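Local coordinates for protein alkylhalidase CmlS (Streptomyces venezuelae, PDB 3I3L) that is a flavin-dependent halogenase of chloramphenicol biosynthesis, binding FAD through contacts that include a covalent flavin-aspartate bond, at residues 35-40 and 333-338; 188-193 and 310-315; 201-206 and 372-377; 316-321 and 361-366. All blocks are in the same frame, centred on the assembly; numbering follows the deposited sequence.

Contact 1. Residues 35-40 and 333-338; sequences GSVAGL and QSAVSA
The helix that follows the first strand of the Rossmann-type FAD-binding fold, here 33-44, brings Val37 and Ala38 against Ala335 and Val336 of helix 327-347. The axes of 35-40 and 333-338 run nearly alongside, 30° apart in direction and 7.9 Å from one another at closest approach. Small residues allow this: Ala38 CA and Ala335 CA come within 4.4 Å. The methyl of Ala335 points at the neighbouring helix and touches its backbone, with Ala335 CB 3.5 Å from Ala38 N, and it meets the Ala38 methyl at 3.9 Å between the two CB atoms. Val37 CG1 stands opposite the backbone N (chi1 175°), and from there the branch reaches both Ala335 CB and Val336 CG2, the latter at 3.7 Å from Val37 CG1. Only carbon surfaces of the side chains meet here, in a buried place. Behind them, Ser36 and Leu40 pack on helix 127-140, while Ser334, Ser337 and Ala338 lean on helix 352-382. Gly35 is probably the last glycine of a GxGxxG pattern, which makes helix 33-44 part of a Rossmann-type beta-alpha motif, with helix 327-347 packed against it within the FAD-binding fold.

Contact 2. Residues 188-193 and 310-315; sequences GPISRK and FFLCGD. With FAD (flavin-adenine dinucleotide), chain B.
Ile190 takes a chi1 of -55°, which sets CG2 anti to its backbone N and aims that branch at the strand, while Leu312, with CG anti to its own carbonyl carbon (chi1 -43°), sends CD2 out to meet it. Leu312 CD2 lies 3.6 Å from Ile190 CG2. The same isoleucine methyl sits above one face of the Phe310 ring, displaced toward the rim, with Phe310 CD1 4.0 Å from Ile190 CG2. Ser191 CB adds a looser touch on Leu312 CD1. Helix 189-194 thus lies across strand 310-312 and beside strand 179-182, whose Asp182 accepts a hydrogen bond from Ile190 N.

Past the strand the chain turns polar and grips the cofactor. Gly314 has a positive phi and passes close to the pyrophosphate, where a CB would collide with FAD O1P. The next amide bonds that oxygen, Asp315 N to FAD O1P at 3.0 Å with an N-H...O angle of 154°, and Asp315 OD1 accepts the ribityl hydroxyl from FAD O3' at 2.7 Å. Replacing Asp315 by an alanine would probably leave FAD O3' without this acceptor and the ribityl chain freer to turn. A Gly-Asp pair holding pyrophosphate and ribityl together is consistent with the GD motif known from flavoprotein hydroxylases.

Contact 3. Residues 201-206 and 372-377; sequences EFYRNF and QFLASF
Tyr203 sits at the centre of an inverse gamma turn, closed by a weak bond from Arg204 N to Phe202 O, and its CA is still 9.7 Å from that of Ala375, the nearest CA pair across the contact. The tyrosine side chain spans that distance. This is sheet-to-helix packing: segment 201-206 lies on strand 203-213 of the large mixed sheet, and 372-377 lie on the long helix 352-382.

The Tyr203 ring slides alongside Leu374, the two side chains running in opposite directions. Leu374 has CG anti to its backbone N (chi1 -158°), and its CD2 methyl comes obliquely to the ring, with Tyr203 CE2 at 3.9 Å from Leu374 CD2 and Tyr203 CD2 at 4.0 Å from the same atom. Leu374 CG also lies 4.0 Å from Tyr203 CE2. The ring meets His371 as well, and Leu374 continues onto Asp321, Leu323 and Phe324. An alanine in place of Tyr203 would probably open a gap between sheet and helix, leaving Leu374 CD2 without the ring and Ala375 without the hydroxyl that rests on it.

The strand runs antiparallel to 287-302, and Asn205 pairs through its backbone with Asp297, the residue bonded covalently to FAD. The Tyr203 side chain is about 9 Å from that of Asp297, so the contact borders the flavin site without touching it. At its far end the phenol oxygen rests on the helix backbone: Tyr203 OH lies 3.5 Å from Ala375 CA and 3.7 Å from Ala375 CB.

Contact 4. Residues 316-321 and 361-366; sequences AACFTD and RTYREA. With FAD (flavin-adenine dinucleotide), chain B.
The Tyr363 ring reaches out from helix 352-382 with its phenol end leading, and Ala317 and Cys318 meet it on the same side of the ring plane, one near each flank of that end. Ala317 CB comes to 3.5 Å from Tyr363 CE1, while Cys318 SG comes to 3.4 Å from Tyr363 CE2. Both approaches are oblique. The sulfur is 4.2 Å from the ring centroid and 42° off the normal, a Cys sulfur-aromatic contact. Two torsions set this up: Tyr363 has a chi1 of -141°, away from the usual staggered values, and Cys318 puts SG between its backbone N and carbonyl carbon (chi1 66°), turning the thiol toward the ring. Phe305 stacks with Tyr363 too.

The next side chain goes the other way. Phe319 leaves the helix behind and presents its ring edge, close to its own plane, to the flavin, with Phe319 CZ 3.8 Å from FAD C9. Neighbouring residues of 316-321 thus face opposite partners: Ala317 and Cys318 the Tyr363 ring, Phe319 the flavin.

The polar link runs through a water, which donates to Cys318 O at 2.9 Å and is hydrogen-bonded to Tyr363 OH at 2.7 Å. That hydroxyl also makes a weak bond with Gly314 N. Ala317, Cys318 and Tyr363 are all buried. The apolar seat they form probably positions the phenol oxygen, whose water supplies a donor to Cys318 O.

How the contacts relate
Every contact is interior packing, though Ala375 in contact 3 is partly exposed. Contacts 1 and 2 sit in the Rossmann-like part, contact 1 being purely apolar between two helices, contact 2 joining apolar helix-on-strand packing to polar bonds on FAD. Segments 310-315 and 316-321 are continuous in the chain, and contacts 2 and 4 both touch FAD. Ser334 of contact 1 ties to both, through Gly314 N and, more weakly, Tyr363 OH. Contacts 3 and 4 share helix 352-382 and meet where Asn205 ND2 bonds Asp321 OD2. Contact 3, about 26 Å from contact 1 between centres, brings in the large sheet, with aromatic-aliphatic packing instead of contact 4's sulfur and water.

Contact 1. Residues 35-40 and 333-338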
# COMPACT_ATOMS: atom_id res chain seq x y z
N GLY A 35 6.83 -12.79 5.77
CA GLY A 35 6.96 -14.11 6.44
C GLY A 35 6.58 -14.14 7.92
O GLY A 35 5.80 -14.98 8.36
N SER A 36 7.12 -13.21 8.70
CA SER A 36 6.84 -13.14 10.12
C SER A 36 5.37 -12.90 10.43
O SER A 36 4.80 -13.54 11.30
CB SER A 36 7.63 -11.97 10.73
OG SER A 36 8.95 -12.44 10.87
N VAL A 37 4.78 -11.90 9.76
CA VAL A 37 3.37 -11.60 9.96
C VAL A 37 2.53 -12.74 9.53
O VAL A 37 1.51 -13.01 10.18
CB VAL A 37 2.93 -10.28 9.23
CG1 VAL A 37 1.44 -10.04 9.35
CG2 VAL A 37 3.69 -9.12 9.80
N ALA A 38 2.88 -13.37 8.40
CA ALA A 38 2.09 -14.56 7.96
C ALA A 38 2.14 -15.68 9.06
O ALA A 38 1.12 -16.26 9.40
CB ALA A 38 2.61 -15.10 6.70
N GLY A 39 3.32 -15.95 9.60
CA GLY A 39 3.50 -17.01 10.59
C GLY A 39 2.80 -16.69 11.91
O GLY A 39 2.04 -17.52 12.42
N LEU A 40 3.00 -15.49 12.42
CA LEU A 40 2.25 -15.01 13.60
C LEU A 40 0.75 -15.11 13.41
O LEU A 40 0.03 -15.51 14.33
CB LEU A 40 2.60 -13.55 13.92
CG LEU A 40 4.04 -13.28 14.36
CD1 LEU A 40 4.33 -11.79 14.30
CD2 LEU A 40 4.31 -13.87 15.78
N GLN A 333 -0.30 -6.75 5.05
CA GLN A 333 -1.71 -6.95 4.75
C GLN A 333 -1.94 -8.21 3.99
O GLN A 333 -2.89 -8.94 4.28
CB GLN A 333 -2.24 -5.74 3.99
CG GLN A 333 -3.50 -5.93 3.14
CD GLN A 333 -3.79 -4.67 2.24
OE1 GLN A 333 -3.66 -3.52 2.72
NE2 GLN A 333 -4.20 -4.90 0.92
N SER A 334 -1.09 -8.51 3.01
CA SER A 334 -1.30 -9.70 2.20
C SER A 334 -0.97 -10.91 3.06
O SER A 334 -1.55 -11.96 2.89
CB SER A 334 -0.46 -9.69 0.89
OG SER A 334 0.97 -9.79 1.10
N ALA A 335 0.00 -10.76 3.97
CA ALA A 335 0.41 -11.87 4.85
C ALA A 335 -0.75 -12.25 5.74
O ALA A 335 -1.09 -13.43 5.85
CB ALA A 335 1.67 -11.46 5.72
N VAL A 336 -1.41 -11.25 6.32
CA VAL A 336 -2.61 -11.48 7.13
C VAL A 336 -3.69 -12.10 6.29
O VAL A 336 -4.38 -13.04 6.77
CB VAL A 336 -3.13 -10.17 7.77
CG1 VAL A 336 -4.58 -10.32 8.21
CG2 VAL A 336 -2.24 -9.78 8.99
N SER A 337 -3.86 -11.63 5.06
CA SER A 337 -4.93 -12.20 4.20
C SER A 337 -4.65 -13.62 3.78
O SER A 337 -5.56 -14.44 3.62
CB SER A 337 -5.12 -11.35 2.93
OG SER A 337 -5.54 -10.06 3.30
N ALA A 338 -3.39 -13.91 3.51
CA ALA A 338 -3.04 -15.25 3.04
C ALA A 338 -3.23 -16.25 4.21
O ALA A 338 -3.67 -17.34 3.98
CB ALA A 338 -1.55 -15.33 2.57

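Contact 2. Residues 188-193 and 310-315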
# COMPACT_ATOMS: atom_id res chain seq x y z
N GLY A 188 11.88 -14.32 -4.39
CA GLY A 188 11.14 -15.52 -3.99
C GLY A 188 11.08 -16.54 -5.14
O GLY A 188 10.96 -16.16 -6.31
N PRO A 189 11.12 -17.82 -4.82
CA PRO A 189 11.27 -18.83 -5.92
C PRO A 189 10.00 -19.13 -6.71
O PRO A 189 10.10 -19.53 -7.86
CB PRO A 189 11.76 -20.10 -5.20
CG PRO A 189 11.19 -19.94 -3.79
CD PRO A 189 11.17 -18.42 -3.48
N ILE A 190 8.81 -18.93 -6.14
CA ILE A 190 7.61 -19.38 -6.83
C ILE A 190 7.27 -18.57 -8.07
O ILE A 190 7.02 -19.14 -9.15
CB ILE A 190 6.39 -19.56 -5.87
CG1 ILE A 190 6.76 -20.49 -4.70
CG2 ILE A 190 5.14 -20.03 -6.66
CD1 ILE A 190 5.59 -21.05 -3.94
N SER A 191 7.25 -17.23 -7.95
CA SER A 191 6.86 -16.46 -9.16
C SER A 191 7.85 -16.72 -10.30
O SER A 191 7.48 -16.66 -11.49
CB SER A 191 6.77 -14.95 -8.91
OG SER A 191 8.01 -14.48 -8.38
N ARG A 192 9.10 -17.00 -9.93
CA ARG A 192 10.11 -17.21 -10.93
C ARG A 192 9.92 -18.59 -11.55
O ARG A 192 9.86 -18.75 -12.77
CB ARG A 192 11.53 -17.11 -10.34
CG ARG A 192 12.54 -16.57 -11.36
CD ARG A 192 12.60 -17.46 -12.61
NE ARG A 192 12.59 -16.74 -13.91
CZ ARG A 192 13.40 -17.04 -14.94
NH1 ARG A 192 13.33 -16.34 -16.09
NH2 ARG A 192 14.29 -18.05 -14.84
N LYS A 193 9.82 -19.59 -10.69
CA LYS A 193 9.50 -20.92 -11.12
C LYS A 193 8.32 -20.94 -12.13
O LYS A 193 8.39 -21.53 -13.22
CB LYS A 193 9.21 -21.76 -9.88
CG LYS A 193 8.61 -23.11 -10.16
CD LYS A 193 7.69 -23.48 -9.00
CE LYS A 193 7.11 -24.90 -9.21
NZ LYS A 193 8.16 -25.89 -9.59
N PHE A 310 -0.54 -22.80 -2.80
CA PHE A 310 0.40 -21.72 -2.53
C PHE A 310 -0.24 -20.32 -2.54
O PHE A 310 -1.20 -20.10 -3.23
CB PHE A 310 1.57 -21.75 -3.51
CG PHE A 310 1.21 -21.25 -4.92
CD1 PHE A 310 1.36 -19.88 -5.25
CD2 PHE A 310 0.77 -22.12 -5.91
CE1 PHE A 310 1.06 -19.42 -6.55
CE2 PHE A 310 0.48 -21.68 -7.19
CZ PHE A 310 0.63 -20.33 -7.52
N PHE A 311 0.36 -19.41 -1.78
CA PHE A 311 0.06 -18.02 -1.78
C PHE A 311 1.40 -17.28 -1.91
O PHE A 311 2.37 -17.65 -1.28
CB PHE A 311 -0.62 -17.59 -0.45
CG PHE A 311 -2.03 -18.12 -0.30
CD1 PHE A 311 -3.11 -17.31 -0.51
CD2 PHE A 311 -2.25 -19.46 0.00
CE1 PHE A 311 -4.39 -17.77 -0.47
CE2 PHE A 311 -3.58 -19.95 0.12
CZ PHE A 311 -4.63 -19.12 -0.12
N LEU A 312 1.43 -16.19 -2.71
CA LEU A 312 2.54 -15.25 -2.72
C LEU A 312 2.17 -14.03 -1.89
O LEU A 312 1.05 -13.48 -2.05
CB LEU A 312 2.88 -14.82 -4.17
CG LEU A 312 2.89 -15.91 -5.26
CD1 LEU A 312 3.18 -15.29 -6.59
CD2 LEU A 312 3.92 -17.09 -4.97
N CYS A 313 3.08 -13.56 -1.01
CA CYS A 313 2.83 -12.39 -0.18
C CYS A 313 3.98 -11.36 -0.31
O CYS A 313 5.14 -11.75 -0.50
CB CYS A 313 2.73 -12.79 1.32
SG CYS A 313 1.43 -13.98 1.69
N GLY A 314 3.68 -10.05 -0.24
CA GLY A 314 4.70 -9.04 -0.28
C GLY A 314 5.41 -8.99 -1.63
O GLY A 314 4.81 -9.28 -2.62
N ASP A 315 6.71 -8.64 -1.64
CA ASP A 315 7.43 -8.44 -2.91
C ASP A 315 7.43 -9.73 -3.74
O ASP A 315 7.58 -9.67 -4.95
CB ASP A 315 8.87 -7.99 -2.69
CG ASP A 315 9.00 -6.57 -2.18
OD1 ASP A 315 7.98 -5.88 -1.94
OD2 ASP A 315 10.12 -6.17 -1.93
PA FAD B . 11.74 -8.85 2.10
O1A FAD B . 12.69 -8.81 0.92
O2A FAD B . 11.81 -7.71 3.05
O5B FAD B . 12.00 -10.25 2.90
C5B FAD B . 12.15 -11.46 2.20
C4B FAD B . 13.10 -12.43 2.93
O4B FAD B . 13.11 -13.68 2.19
C3B FAD B . 14.53 -11.95 2.97
O3B FAD B . 14.95 -11.82 4.29
C2B FAD B . 15.34 -13.04 2.25
O2B FAD B . 16.51 -13.34 2.95
C1B FAD B . 14.40 -14.23 2.24
N9A FAD B . 14.51 -15.17 1.14
C8A FAD B . 14.61 -14.89 -0.19
N7A FAD B . 14.66 -16.05 -0.88
C5A FAD B . 14.67 -17.08 -0.00
C6A FAD B . 14.73 -18.45 -0.18
N6A FAD B . 14.78 -18.99 -1.38
N1A FAD B . 14.67 -19.25 0.94
C2A FAD B . 14.61 -18.71 2.20
N3A FAD B . 14.54 -17.36 2.36
C4A FAD B . 14.57 -16.55 1.27
N1 FAD B . 8.77 -0.16 1.87
C2 FAD B . 8.18 0.61 2.86
O2 FAD B . 7.22 0.14 3.45
N3 FAD B . 8.64 1.87 3.15
C4 FAD B . 9.70 2.40 2.47
O4 FAD B . 10.13 3.56 2.77
C4X FAD B . 10.28 1.64 1.45
N5 FAD B . 11.36 2.13 0.76
C5X FAD B . 11.98 1.34 -0.17
C6 FAD B . 13.08 1.83 -0.90
C7 FAD B . 13.65 1.06 -1.88
C7M FAD B . 14.84 1.56 -2.66
C8 FAD B . 13.16 -0.22 -2.09
C8M FAD B . 13.81 -1.12 -3.07
C9 FAD B . 12.04 -0.72 -1.41
C9A FAD B . 11.47 0.09 -0.44
N10 FAD B . 10.42 -0.43 0.26
C10 FAD B . 9.79 0.35 1.16
C1' FAD B . 9.89 -1.73 -0.23
C2' FAD B . 9.90 -2.74 0.90
O2' FAD B . 11.15 -2.74 1.45
C3' FAD B . 9.47 -4.14 0.52
O3' FAD B . 8.16 -4.10 0.02
C4' FAD B . 9.48 -5.07 1.77
O4' FAD B . 10.78 -5.32 2.24
C5' FAD B . 8.89 -6.43 1.40
O5' FAD B . 8.81 -7.26 2.52
P FAD B . 8.86 -8.81 2.22
O1P FAD B . 7.92 -9.13 1.08
O2P FAD B . 8.72 -9.58 3.53
O3P FAD B . 10.30 -9.07 1.52

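Contact 3. Residues 201-206 and 372-377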
# COMPACT_ATOMS: atom_id res chain seq x y z
N GLU A 201 5.91 -2.25 -17.97
CA GLU A 201 6.52 -1.76 -19.17
C GLU A 201 7.39 -0.53 -18.94
O GLU A 201 8.48 -0.44 -19.51
CB GLU A 201 5.44 -1.47 -20.20
CG GLU A 201 6.00 -1.36 -21.54
CD GLU A 201 4.92 -1.28 -22.61
OE1 GLU A 201 3.72 -1.55 -22.29
OE2 GLU A 201 5.29 -0.98 -23.76
N PHE A 202 6.97 0.38 -18.04
CA PHE A 202 7.64 1.68 -17.92
C PHE A 202 8.20 2.07 -16.56
O PHE A 202 9.08 2.94 -16.48
CB PHE A 202 6.69 2.82 -18.42
CG PHE A 202 6.23 2.60 -19.87
CD1 PHE A 202 7.17 2.47 -20.89
CD2 PHE A 202 4.89 2.50 -20.17
CE1 PHE A 202 6.75 2.19 -22.22
CE2 PHE A 202 4.46 2.26 -21.49
CZ PHE A 202 5.41 2.11 -22.52
N TYR A 203 7.65 1.51 -15.48
CA TYR A 203 8.07 1.92 -14.15
C TYR A 203 9.28 1.09 -13.68
O TYR A 203 9.16 0.13 -12.87
CB TYR A 203 6.88 1.85 -13.19
CG TYR A 203 5.90 3.00 -13.37
CD1 TYR A 203 5.24 3.16 -14.54
CD2 TYR A 203 5.70 3.94 -12.39
CE1 TYR A 203 4.35 4.19 -14.75
CE2 TYR A 203 4.81 4.99 -12.57
CZ TYR A 203 4.12 5.07 -13.78
OH TYR A 203 3.23 6.05 -14.04
N ARG A 204 10.43 1.41 -14.26
CA ARG A 204 11.63 0.61 -14.01
C ARG A 204 12.61 1.47 -13.30
O ARG A 204 13.53 1.97 -13.90
CB ARG A 204 12.21 0.04 -15.29
CG ARG A 204 11.18 -0.93 -15.97
CD ARG A 204 11.63 -1.48 -17.27
NE ARG A 204 10.59 -2.37 -17.82
CZ ARG A 204 10.76 -3.11 -18.91
NH1 ARG A 204 11.94 -3.08 -19.54
NH2 ARG A 204 9.76 -3.88 -19.35
N ASN A 205 12.39 1.60 -11.99
CA ASN A 205 13.11 2.44 -11.10
C ASN A 205 14.35 1.73 -10.62
O ASN A 205 14.38 0.49 -10.38
CB ASN A 205 12.20 2.74 -9.90
CG ASN A 205 11.08 3.66 -10.26
OD1 ASN A 205 11.23 4.52 -11.10
ND2 ASN A 205 9.93 3.46 -9.64
N PHE A 206 15.38 2.53 -10.36
CA PHE A 206 16.71 2.02 -10.00
C PHE A 206 17.12 2.96 -8.85
O PHE A 206 16.98 4.16 -8.99
CB PHE A 206 17.57 2.14 -11.28
CG PHE A 206 19.03 2.00 -11.08
CD1 PHE A 206 19.54 0.93 -10.41
CD2 PHE A 206 19.91 2.96 -11.61
CE1 PHE A 206 20.94 0.78 -10.22
CE2 PHE A 206 21.27 2.87 -11.41
CZ PHE A 206 21.79 1.78 -10.72
N GLN A 372 -2.39 3.39 -10.82
CA GLN A 372 -3.18 4.48 -11.44
C GLN A 372 -2.95 5.81 -10.73
O GLN A 372 -2.86 6.86 -11.34
CB GLN A 372 -4.68 4.15 -11.40
CG GLN A 372 -5.52 5.28 -10.66
CD GLN A 372 -6.80 4.78 -9.86
OE1 GLN A 372 -6.84 4.88 -8.61
NE2 GLN A 372 -7.81 4.26 -10.57
N PHE A 373 -2.82 5.75 -9.43
CA PHE A 373 -2.69 6.91 -8.61
C PHE A 373 -1.33 7.50 -8.83
O PHE A 373 -1.18 8.69 -9.09
CB PHE A 373 -2.83 6.44 -7.18
CG PHE A 373 -2.86 7.51 -6.16
CD1 PHE A 373 -1.73 7.78 -5.42
CD2 PHE A 373 -4.06 8.20 -5.88
CE1 PHE A 373 -1.78 8.80 -4.41
CE2 PHE A 373 -4.13 9.17 -4.87
CZ PHE A 373 -3.01 9.48 -4.14
N LEU A 374 -0.32 6.64 -8.72
CA LEU A 374 1.03 6.97 -9.04
C LEU A 374 1.19 7.71 -10.38
O LEU A 374 1.96 8.66 -10.49
CB LEU A 374 1.81 5.68 -9.13
CG LEU A 374 3.30 5.81 -8.94
CD1 LEU A 374 3.55 6.49 -7.64
CD2 LEU A 374 3.81 4.34 -8.88
N ALA A 375 0.47 7.26 -11.40
CA ALA A 375 0.57 7.84 -12.71
C ALA A 375 0.17 9.32 -12.65
O ALA A 375 0.80 10.17 -13.29
CB ALA A 375 -0.36 7.06 -13.71
N SER A 376 -0.89 9.62 -11.91
CA SER A 376 -1.30 11.00 -11.64
C SER A 376 -0.19 11.83 -11.01
O SER A 376 0.19 12.85 -11.55
CB SER A 376 -2.52 11.00 -10.72
OG SER A 376 -3.63 10.59 -11.47
N PHE A 377 0.35 11.38 -9.88
CA PHE A 377 1.44 12.11 -9.25
C PHE A 377 2.63 12.35 -10.17
O PHE A 377 3.11 13.48 -10.24
CB PHE A 377 1.90 11.52 -7.92
CG PHE A 377 1.01 11.86 -6.81
CD1 PHE A 377 -0.14 11.10 -6.56
CD2 PHE A 377 1.28 12.95 -6.01
CE1 PHE A 377 -1.00 11.44 -5.50
CE2 PHE A 377 0.44 13.29 -4.97
CZ PHE A 377 -0.71 12.52 -4.72

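Contact 4. Residues 316-321 and 361-366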
# COMPACT_ATOMS: atom_id res chain seq x y z
N ALA A 316 7.22 -10.89 -3.10
CA ALA A 316 7.16 -12.14 -3.84
C ALA A 316 5.99 -12.11 -4.83
O ALA A 316 6.03 -12.79 -5.87
CB ALA A 316 7.04 -13.40 -2.86
N ALA A 317 4.94 -11.35 -4.48
CA ALA A 317 3.75 -11.21 -5.35
C ALA A 317 3.88 -10.00 -6.28
O ALA A 317 3.76 -10.13 -7.50
CB ALA A 317 2.46 -11.04 -4.48
N CYS A 318 4.10 -8.82 -5.71
CA CYS A 318 4.15 -7.63 -6.52
C CYS A 318 4.96 -6.61 -5.82
O CYS A 318 5.15 -6.73 -4.62
CB CYS A 318 2.74 -7.11 -6.86
SG CYS A 318 1.78 -6.52 -5.43
N PHE A 319 5.45 -5.60 -6.57
CA PHE A 319 6.32 -4.53 -6.04
C PHE A 319 5.81 -3.18 -6.55
O PHE A 319 5.47 -3.00 -7.75
CB PHE A 319 7.78 -4.70 -6.49
CG PHE A 319 8.71 -3.68 -5.89
CD1 PHE A 319 9.30 -3.93 -4.67
CD2 PHE A 319 8.94 -2.45 -6.52
CE1 PHE A 319 10.10 -2.98 -4.06
CE2 PHE A 319 9.76 -1.50 -5.95
CZ PHE A 319 10.37 -1.76 -4.71
N THR A 320 5.69 -2.24 -5.63
CA THR A 320 5.08 -0.96 -5.91
C THR A 320 6.19 0.05 -5.72
O THR A 320 6.97 -0.08 -4.77
CB THR A 320 3.91 -0.64 -4.86
OG1 THR A 320 4.38 -0.99 -3.52
CG2 THR A 320 2.67 -1.44 -5.14
N ASP A 321 6.29 1.00 -6.65
CA ASP A 321 7.16 2.19 -6.54
C ASP A 321 7.01 2.78 -5.16
O ASP A 321 5.89 3.11 -4.74
CB ASP A 321 6.65 3.22 -7.57
CG ASP A 321 7.49 4.48 -7.60
OD1 ASP A 321 7.85 5.00 -6.51
OD2 ASP A 321 7.80 4.97 -8.73
N ARG A 361 -8.21 -11.21 -6.51
CA ARG A 361 -8.91 -9.95 -6.78
C ARG A 361 -8.45 -8.84 -5.85
O ARG A 361 -8.16 -7.73 -6.29
CB ARG A 361 -10.40 -10.15 -6.63
CG ARG A 361 -11.17 -8.86 -6.68
CD ARG A 361 -12.68 -9.17 -6.51
NE ARG A 361 -13.49 -8.06 -6.99
CZ ARG A 361 -14.22 -7.27 -6.22
NH1 ARG A 361 -14.23 -7.48 -4.91
NH2 ARG A 361 -14.95 -6.27 -6.77
N THR A 362 -8.37 -9.15 -4.58
CA THR A 362 -8.07 -8.14 -3.59
C THR A 362 -6.67 -7.61 -3.78
O THR A 362 -6.46 -6.39 -3.69
CB THR A 362 -8.29 -8.71 -2.12
OG1 THR A 362 -9.70 -8.78 -1.87
CG2 THR A 362 -7.78 -7.77 -1.10
N TYR A 363 -5.70 -8.49 -4.01
CA TYR A 363 -4.30 -8.02 -4.19
C TYR A 363 -4.16 -7.24 -5.49
O TYR A 363 -3.44 -6.24 -5.55
CB TYR A 363 -3.30 -9.19 -4.20
CG TYR A 363 -1.98 -8.94 -3.48
CD1 TYR A 363 -1.24 -10.00 -2.95
CD2 TYR A 363 -1.47 -7.66 -3.39
CE1 TYR A 363 0.02 -9.77 -2.32
CE2 TYR A 363 -0.25 -7.42 -2.81
CZ TYR A 363 0.50 -8.47 -2.29
OH TYR A 363 1.68 -8.16 -1.65
N ARG A 364 -4.82 -7.72 -6.54
CA ARG A 364 -4.72 -7.13 -7.85
C ARG A 364 -5.25 -5.72 -7.82
O ARG A 364 -4.62 -4.80 -8.35
CB ARG A 364 -5.46 -7.96 -8.92
CG ARG A 364 -5.21 -7.45 -10.37
CD ARG A 364 -5.76 -8.39 -11.46
NE ARG A 364 -5.18 -9.75 -11.36
CZ ARG A 364 -5.85 -10.83 -10.90
NH1 ARG A 364 -7.13 -10.68 -10.49
NH2 ARG A 364 -5.26 -12.05 -10.86
N GLU A 365 -6.41 -5.56 -7.18
CA GLU A 365 -7.07 -4.28 -7.11
C GLU A 365 -6.23 -3.29 -6.31
O GLU A 365 -6.18 -2.13 -6.69
CB GLU A 365 -8.45 -4.41 -6.47
CG GLU A 365 -9.42 -5.19 -7.38
CD GLU A 365 -10.87 -5.17 -6.91
OE1 GLU A 365 -11.12 -4.81 -5.72
OE2 GLU A 365 -11.74 -5.51 -7.76
N ALA A 366 -5.59 -3.73 -5.22
CA ALA A 366 -4.67 -2.83 -4.45
C ALA A 366 -3.52 -2.36 -5.33
O ALA A 366 -3.18 -1.15 -5.36
CB ALA A 366 -4.17 -3.50 -3.26
PA FAD B . 11.74 -8.85 2.10
O1A FAD B . 12.69 -8.81 0.92
O2A FAD B . 11.81 -7.71 3.05
O5B FAD B . 12.00 -10.25 2.90
C5B FAD B . 12.15 -11.46 2.20
C4B FAD B . 13.10 -12.43 2.93
O4B FAD B . 13.11 -13.68 2.19
C3B FAD B . 14.53 -11.95 2.97
O3B FAD B . 14.95 -11.82 4.29
C2B FAD B . 15.34 -13.04 2.25
O2B FAD B . 16.51 -13.34 2.95
C1B FAD B . 14.40 -14.23 2.24
N9A FAD B . 14.51 -15.17 1.14
C8A FAD B . 14.61 -14.89 -0.19
N7A FAD B . 14.66 -16.05 -0.88
C5A FAD B . 14.67 -17.08 -0.00
C6A FAD B . 14.73 -18.45 -0.18
N6A FAD B . 14.78 -18.99 -1.38
N1A FAD B . 14.67 -19.25 0.94
C2A FAD B . 14.61 -18.71 2.20
N3A FAD B . 14.54 -17.36 2.36
C4A FAD B . 14.57 -16.55 1.27
N1 FAD B . 8.77 -0.16 1.87
C2 FAD B . 8.18 0.61 2.86
O2 FAD B . 7.22 0.14 3.45
N3 FAD B . 8.64 1.87 3.15
C4 FAD B . 9.70 2.40 2.47
O4 FAD B . 10.13 3.56 2.77
C4X FAD B . 10.28 1.64 1.45
N5 FAD B . 11.36 2.13 0.76
C5X FAD B . 11.98 1.34 -0.17
C6 FAD B . 13.08 1.83 -0.90
C7 FAD B . 13.65 1.06 -1.88
C7M FAD B . 14.84 1.56 -2.66
C8 FAD B . 13.16 -0.22 -2.09
C8M FAD B . 13.81 -1.12 -3.07
C9 FAD B . 12.04 -0.72 -1.41
C9A FAD B . 11.47 0.09 -0.44
N10 FAD B . 10.42 -0.43 0.26
C10 FAD B . 9.79 0.35 1.16
C1' FAD B . 9.89 -1.73 -0.23
C2' FAD B . 9.90 -2.74 0.90
O2' FAD B . 11.15 -2.74 1.45
C3' FAD B . 9.47 -4.14 0.52
O3' FAD B . 8.16 -4.10 0.02
C4' FAD B . 9.48 -5.07 1.77
O4' FAD B . 10.78 -5.32 2.24
C5' FAD B . 8.89 -6.43 1.40
O5' FAD B . 8.81 -7.26 2.52
P FAD B . 8.86 -8.81 2.22
O1P FAD B . 7.92 -9.13 1.08
O2P FAD B . 8.72 -9.58 3.53
O3P FAD B . 10.30 -9.07 1.52
O HOH W 1 3.40 -6.18 -2.41